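Side-chain contacts in mitogen-activated protein kinase, putative (Map kinase-like protein) (Leishmania major, PDB 3PG1), which probably binds ATP and phosphorylates serine or threonine residues of other proteins, as a MAP kinase of the eukaryotic protein kinase fold: residues 262-265 / 266-269; 268-271 / 272-275. All blocks are in the same frame, centred on the assembly; numbering follows the deposited sequence.

Interaction 1: 262-265 / 266-269; sequences SSPS and ARDY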
ATOM      1  N   SER A 262     -19.407  -6.287  10.869  1.00 34.29           N
ATOM      2  CA  SER A 262     -19.262  -5.149  11.773  1.00 35.18           C
ATOM      3  C   SER A 262     -18.808  -5.640  13.119  1.00 39.48           C
ATOM      4  O   SER A 262     -19.146  -6.749  13.524  1.00 38.85           O
ATOM      5  CB  SER A 262     -20.564  -4.360  11.920  1.00 37.43           C
ATOM      6  OG  SER A 262     -21.662  -5.197  12.239  1.00 48.52           O
ATOM      7  N   SER A 263     -18.071  -4.800  13.834  1.00 36.01           N
ATOM      8  CA  SER A 263     -17.706  -5.109  15.212  1.00 35.85           C
ATOM      9  C   SER A 263     -18.970  -4.931  16.071  1.00 41.91           C
ATOM     10  O   SER A 263     -19.874  -4.200  15.654  1.00 41.12           O
ATOM     11  CB  SER A 263     -16.666  -4.110  15.694  1.00 38.42           C
ATOM     12  OG  SER A 263     -17.242  -2.817  15.791  1.00 38.40           O
ATOM     13  N   PRO A 264     -19.019  -5.492  17.308  1.00 40.84           N
ATOM     14  CA  PRO A 264     -20.176  -5.241  18.199  1.00 41.42           C
ATOM     15  C   PRO A 264     -20.452  -3.751  18.463  1.00 42.86           C
ATOM     16  O   PRO A 264     -21.610  -3.366  18.561  1.00 43.59           O
ATOM     17  CB  PRO A 264     -19.778  -5.960  19.494  1.00 44.28           C
ATOM     18  CG  PRO A 264     -18.874  -7.035  19.056  1.00 47.97           C
ATOM     19  CD  PRO A 264     -18.052  -6.408  17.951  1.00 42.98           C
ATOM     20  N   SER A 265     -19.399  -2.926  18.563  1.00 38.68           N
ATOM     21  CA  SER A 265     -19.510  -1.470  18.781  0.50 37.80           C
ATOM     22  C   SER A 265     -20.162  -0.798  17.563  1.00 38.94           C
ATOM     23  O   SER A 265     -21.015   0.066  17.733  1.00 36.73           O
ATOM     24  CB  SER A 265     -18.132  -0.857  19.007  0.50 40.17           C
ATOM     25  OG  SER A 265     -17.549  -1.304  20.219  0.50 46.73           O
ATOM     26  N   ALA A 266     -19.756  -1.210  16.327  1.00 34.54           N
ATOM     27  CA  ALA A 266     -20.290  -0.644  15.083  1.00 34.87           C
ATOM     28  C   ALA A 266     -21.757  -0.985  14.862  1.00 39.54           C
ATOM     29  O   ALA A 266     -22.515  -0.129  14.393  1.00 37.83           O
ATOM     30  CB  ALA A 266     -19.453  -1.047  13.895  1.00 35.35           C
ATOM     31  N   ARG A 267     -22.169  -2.213  15.246  1.00 37.87           N
ATOM     32  CA  ARG A 267     -23.571  -2.663  15.199  1.00 39.42           C
ATOM     33  C   ARG A 267     -24.413  -1.775  16.091  1.00 42.61           C
ATOM     34  O   ARG A 267     -25.523  -1.392  15.715  1.00 43.76           O
ATOM     35  CB  ARG A 267     -23.705  -4.093  15.730  1.00 44.36           C
ATOM     36  CG  ARG A 267     -23.419  -5.140  14.707  1.00 48.50           C
ATOM     37  CD  ARG A 267     -23.249  -6.479  15.384  1.00 57.65           C
ATOM     38  NE  ARG A 267     -22.253  -7.323  14.701  1.00 55.15           N
ATOM     39  CZ  ARG A 267     -21.669  -8.357  15.286  1.00 80.32           C
ATOM     40  NH1 ARG A 267     -21.940  -8.655  16.555  1.00 59.60           N
ATOM     41  NH2 ARG A 267     -20.796  -9.096  14.617  1.00 84.04           N
ATOM     42  N   ASP A 268     -23.892  -1.445  17.287  1.00 38.38           N
ATOM     43  CA  ASP A 268     -24.617  -0.566  18.198  1.00 38.47           C
ATOM     44  C   ASP A 268     -24.682   0.867  17.655  1.00 40.58           C
ATOM     45  O   ASP A 268     -25.684   1.535  17.865  1.00 42.03           O
ATOM     46  CB  ASP A 268     -24.004  -0.604  19.595  1.00 41.96           C
ATOM     47  CG  ASP A 268     -24.326  -1.866  20.387  1.00 56.17           C
ATOM     48  OD1 ASP A 268     -25.397  -2.482  20.126  1.00 57.06           O
ATOM     49  OD2 ASP A 268     -23.538  -2.206  21.302  1.00 54.84           O
ATOM     50  N   TYR A 269     -23.645   1.332  16.953  1.00 34.79           N
ATOM     51  CA  TYR A 269     -23.683   2.679  16.365  1.00 36.03           C
ATOM     52  C   TYR A 269     -24.804   2.774  15.310  1.00 39.62           C
ATOM     53  O   TYR A 269     -25.434   3.806  15.170  1.00 37.76           O
ATOM     54  CB  TYR A 269     -22.364   3.002  15.608  1.00 34.83           C
ATOM     55  CG  TYR A 269     -21.095   3.125  16.438  1.00 35.09           C
ATOM     56  CD1 TYR A 269     -21.143   3.489  17.783  1.00 36.65           C
ATOM     57  CD2 TYR A 269     -19.844   2.929  15.858  1.00 34.58           C
ATOM     58  CE1 TYR A 269     -19.981   3.607  18.542  1.00 36.22           C
ATOM     59  CE2 TYR A 269     -18.672   3.064  16.604  1.00 35.85           C
ATOM     60  CZ  TYR A 269     -18.747   3.415  17.943  1.00 39.42           C
ATOM     61  OH  TYR A 269     -17.595   3.539  18.681  1.00 39.82           O
TER
HETATM   62  O   HOH W   1     -23.641  -5.209  19.137  1.00 51.59           O
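A chi1 of 67° tucks Ser263 OG in against its own main chain, and from there the hydroxyl reaches Ala266 N at 3.0 Å. This is the N-cap bond of helix 264-269: the N-H of Ala266 in the first turn, which has no preceding turn to bond to, is taken by a side-chain oxygen at an N-H...O angle of 158°. The same OG also lies against the methyl CB of Ala266.

Arg267 leaves the helix with CG anti to its carbonyl carbon (chi1 -84°), a setting that sends the chain back along the preceding residues. Its CG lies close to Ser262 OG, and NE gives that oxygen a weak, bent bond of 3.3 Å. A bend at chi3 lays the guanidinium over Ser263 C and Pro264 N, both offset toward the rim. Ser262 OG has a stronger partner in Val258 O, so the arginine is its secondary contact.

Backbone bonds follow the helical i to i+4 pattern: Arg267 N to Ser263 O, Asp268 N to Pro264 O and Tyr269 N to Ser265 O. The last acceptor also sits 3.3 Å above the plane of the Tyr269 ring, toward its rim. One water donates to Pro264 O at 2.8 Å and, weakly, to Asp268 OD1, linking the carboxylate to the first turn.

This short helix follows helix 239-250 in the C-terminal lobe, probably within the MAP kinase insert, its centre about 27 Å from that of the chain. Ser263 pairs by backbone bonds with Met206, just after helix 202-205, while Arg267 NH2 bonds weakly to Val259 O of helix 255-260. At the helix's C-terminal end, Tyr269 meets Phe239 edge-to-face and its carbonyl oxygen takes a bond from Tyr240 OH, both at the start of helix 239-250.

Interaction 2: 268-271 / 272-275; sequences DYLR and NSLS
The backbone of Leu270 and Ser273 supplies the hydrogen bond across this contact: Ser273 N gives to Leu270 O at 3.0 Å, closing a type I beta turn. The N-H points well at the oxygen, but the donor stands above the carbonyl plane, with a C=O...N angle of 114°.

Van der Waals contact is slight. Ser273 CB rests on Leu270 O at 3.3 Å, and its OG approaches Leu270 CA at 3.7 Å. The leucine side chain turns instead to helix 239-250, touching Phe239 and Leu243.

Polar side chains meet at the turn's two corner residues. Arg271 and Asn272 run side by side in the same direction, their guanidinium and amide planes 75° apart. With CG anti to the backbone N (chi1 -161°) and a bend at chi3, the arginine brings one face of its guanidinium beneath Asn272 OD1, which stands 3.4 Å above that plane, toward the rim. The angle at Arg271 NH2 is too poor for a hydrogen bond.

The chemistry thus implies that the backbone bond closes the turn, while the cationic group and amide oxygen probably add a modest electrostatic attraction at the exposed surface.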
ATOM      1  N   ASP A 268     -23.892  -1.445  17.287  1.00 38.38           N
ATOM      2  CA  ASP A 268     -24.617  -0.566  18.198  1.00 38.47           C
ATOM      3  C   ASP A 268     -24.682   0.867  17.655  1.00 40.58           C
ATOM      4  O   ASP A 268     -25.684   1.535  17.865  1.00 42.03           O
ATOM      5  CB  ASP A 268     -24.004  -0.604  19.595  1.00 41.96           C
ATOM      6  CG  ASP A 268     -24.326  -1.866  20.387  1.00 56.17           C
ATOM      7  OD1 ASP A 268     -25.397  -2.482  20.126  1.00 57.06           O
ATOM      8  OD2 ASP A 268     -23.538  -2.206  21.302  1.00 54.84           O
ATOM      9  N   TYR A 269     -23.645   1.332  16.953  1.00 34.79           N
ATOM     10  CA  TYR A 269     -23.683   2.679  16.365  1.00 36.03           C
ATOM     11  C   TYR A 269     -24.804   2.774  15.310  1.00 39.62           C
ATOM     12  O   TYR A 269     -25.434   3.806  15.170  1.00 37.76           O
ATOM     13  CB  TYR A 269     -22.364   3.002  15.608  1.00 34.83           C
ATOM     14  CG  TYR A 269     -21.095   3.125  16.438  1.00 35.09           C
ATOM     15  CD1 TYR A 269     -21.143   3.489  17.783  1.00 36.65           C
ATOM     16  CD2 TYR A 269     -19.844   2.929  15.858  1.00 34.58           C
ATOM     17  CE1 TYR A 269     -19.981   3.607  18.542  1.00 36.22           C
ATOM     18  CE2 TYR A 269     -18.672   3.064  16.604  1.00 35.85           C
ATOM     19  CZ  TYR A 269     -18.747   3.415  17.943  1.00 39.42           C
ATOM     20  OH  TYR A 269     -17.595   3.539  18.681  1.00 39.82           O
ATOM     21  N   LEU A 270     -24.981   1.691  14.558  1.00 38.44           N
ATOM     22  CA  LEU A 270     -25.932   1.595  13.442  0.50 38.57           C
ATOM     23  C   LEU A 270     -27.293   1.029  13.845  1.00 48.68           C
ATOM     24  O   LEU A 270     -28.168   0.870  12.986  1.00 49.83           O
ATOM     25  CB  LEU A 270     -25.302   0.728  12.329  0.50 35.79           C
ATOM     26  CG  LEU A 270     -24.014   1.255  11.699  0.50 37.43           C
ATOM     27  CD1 LEU A 270     -23.238   0.135  11.053  0.50 36.53           C
ATOM     28  CD2 LEU A 270     -24.288   2.381  10.708  0.50 37.77           C
ATOM     29  N   ARG A 271     -27.476   0.745  15.153  1.00 50.36           N
ATOM     30  CA  ARG A 271     -28.676   0.163  15.770  1.00 54.27           C
ATOM     31  C   ARG A 271     -30.008   0.811  15.376  1.00 64.11           C
ATOM     32  O   ARG A 271     -30.952   0.096  15.025  1.00 65.78           O
ATOM     33  CB  ARG A 271     -28.502   0.089  17.292  1.00 56.48           C
ATOM     34  CG  ARG A 271     -29.427  -0.884  18.022  1.00 69.40           C
ATOM     35  CD  ARG A 271     -29.127  -0.940  19.515  1.00 80.41           C
ATOM     36  NE  ARG A 271     -29.649   0.223  20.242  1.00 92.52           N
ATOM     37  CZ  ARG A 271     -28.935   1.303  20.556  1.00101.27           C
ATOM     38  NH1 ARG A 271     -27.658   1.395  20.202  1.00 80.09           N
ATOM     39  NH2 ARG A 271     -29.502   2.310  21.216  1.00 83.09           N
ATOM     40  N   ASN A 272     -30.082   2.144  15.433  1.00 62.25           N
ATOM     41  CA  ASN A 272     -31.304   2.884  15.100  1.00 63.65           C
ATOM     42  C   ASN A 272     -31.213   3.528  13.718  1.00 68.81           C
ATOM     43  O   ASN A 272     -32.030   4.390  13.391  1.00 69.43           O
ATOM     44  CB  ASN A 272     -31.667   3.914  16.194  1.00 59.01           C
ATOM     45  CG  ASN A 272     -31.715   3.368  17.605  1.00 80.04           C
ATOM     46  OD1 ASN A 272     -30.934   3.775  18.473  1.00 76.37           O
ATOM     47  ND2 ASN A 272     -32.661   2.473  17.891  1.00 70.85           N
ATOM     48  N   SER A 273     -30.245   3.093  12.896  1.00 65.79           N
ATOM     49  CA  SER A 273     -30.096   3.640  11.549  1.00 66.30           C
ATOM     50  C   SER A 273     -31.188   3.111  10.634  1.00 76.24           C
ATOM     51  O   SER A 273     -31.274   1.899  10.387  1.00 76.64           O
ATOM     52  CB  SER A 273     -28.711   3.364  10.963  1.00 64.95           C
ATOM     53  OG  SER A 273     -27.720   4.222  11.504  1.00 69.72           O
ATOM     54  N   LEU A 274     -32.056   4.033  10.184  1.00 75.56           N
ATOM     55  CA  LEU A 274     -33.133   3.751   9.238  1.00 76.29           C
ATOM     56  C   LEU A 274     -32.520   3.937   7.840  1.00 78.28           C
ATOM     57  O   LEU A 274     -31.858   4.951   7.593  1.00 78.21           O
ATOM     58  CB  LEU A 274     -34.315   4.707   9.462  1.00 78.38           C
ATOM     59  N   SER A 275     -32.654   2.927   6.967  1.00 72.24           N
ATOM     60  CA  SER A 275     -32.089   2.987   5.620  1.00 70.39           C
ATOM     61  C   SER A 275     -32.950   2.208   4.626  1.00 73.22           C
ATOM     62  O   SER A 275     -33.113   0.992   4.760  1.00 73.29           O
ATOM     63  CB  SER A 275     -30.642   2.489   5.620  1.00 70.75           C
ATOM     64  OG  SER A 275     -29.964   2.774   4.406  1.00 71.67           O
TER

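Overall arrangement
Running from the N terminus, the chain first makes interaction 1, where 262-265 turns into helix 264-269 and a capped first turn is closed. Interaction 2 starts on the last two residues of interaction 1: its 268-271 segment begins at the end of that helix, and a beta turn then redirects the chain into the loop that leads to helix 282-285. The two contacts overlap at Asp268 and Tyr269, so they are consecutive and staggered, neither nested nor crossed, with centres 9 Å apart. Together they mark the entrance and exit of one short helix. Outside partners tie the entrance to helix 255-260 and the Met206 region, and the exit to helix 239-250.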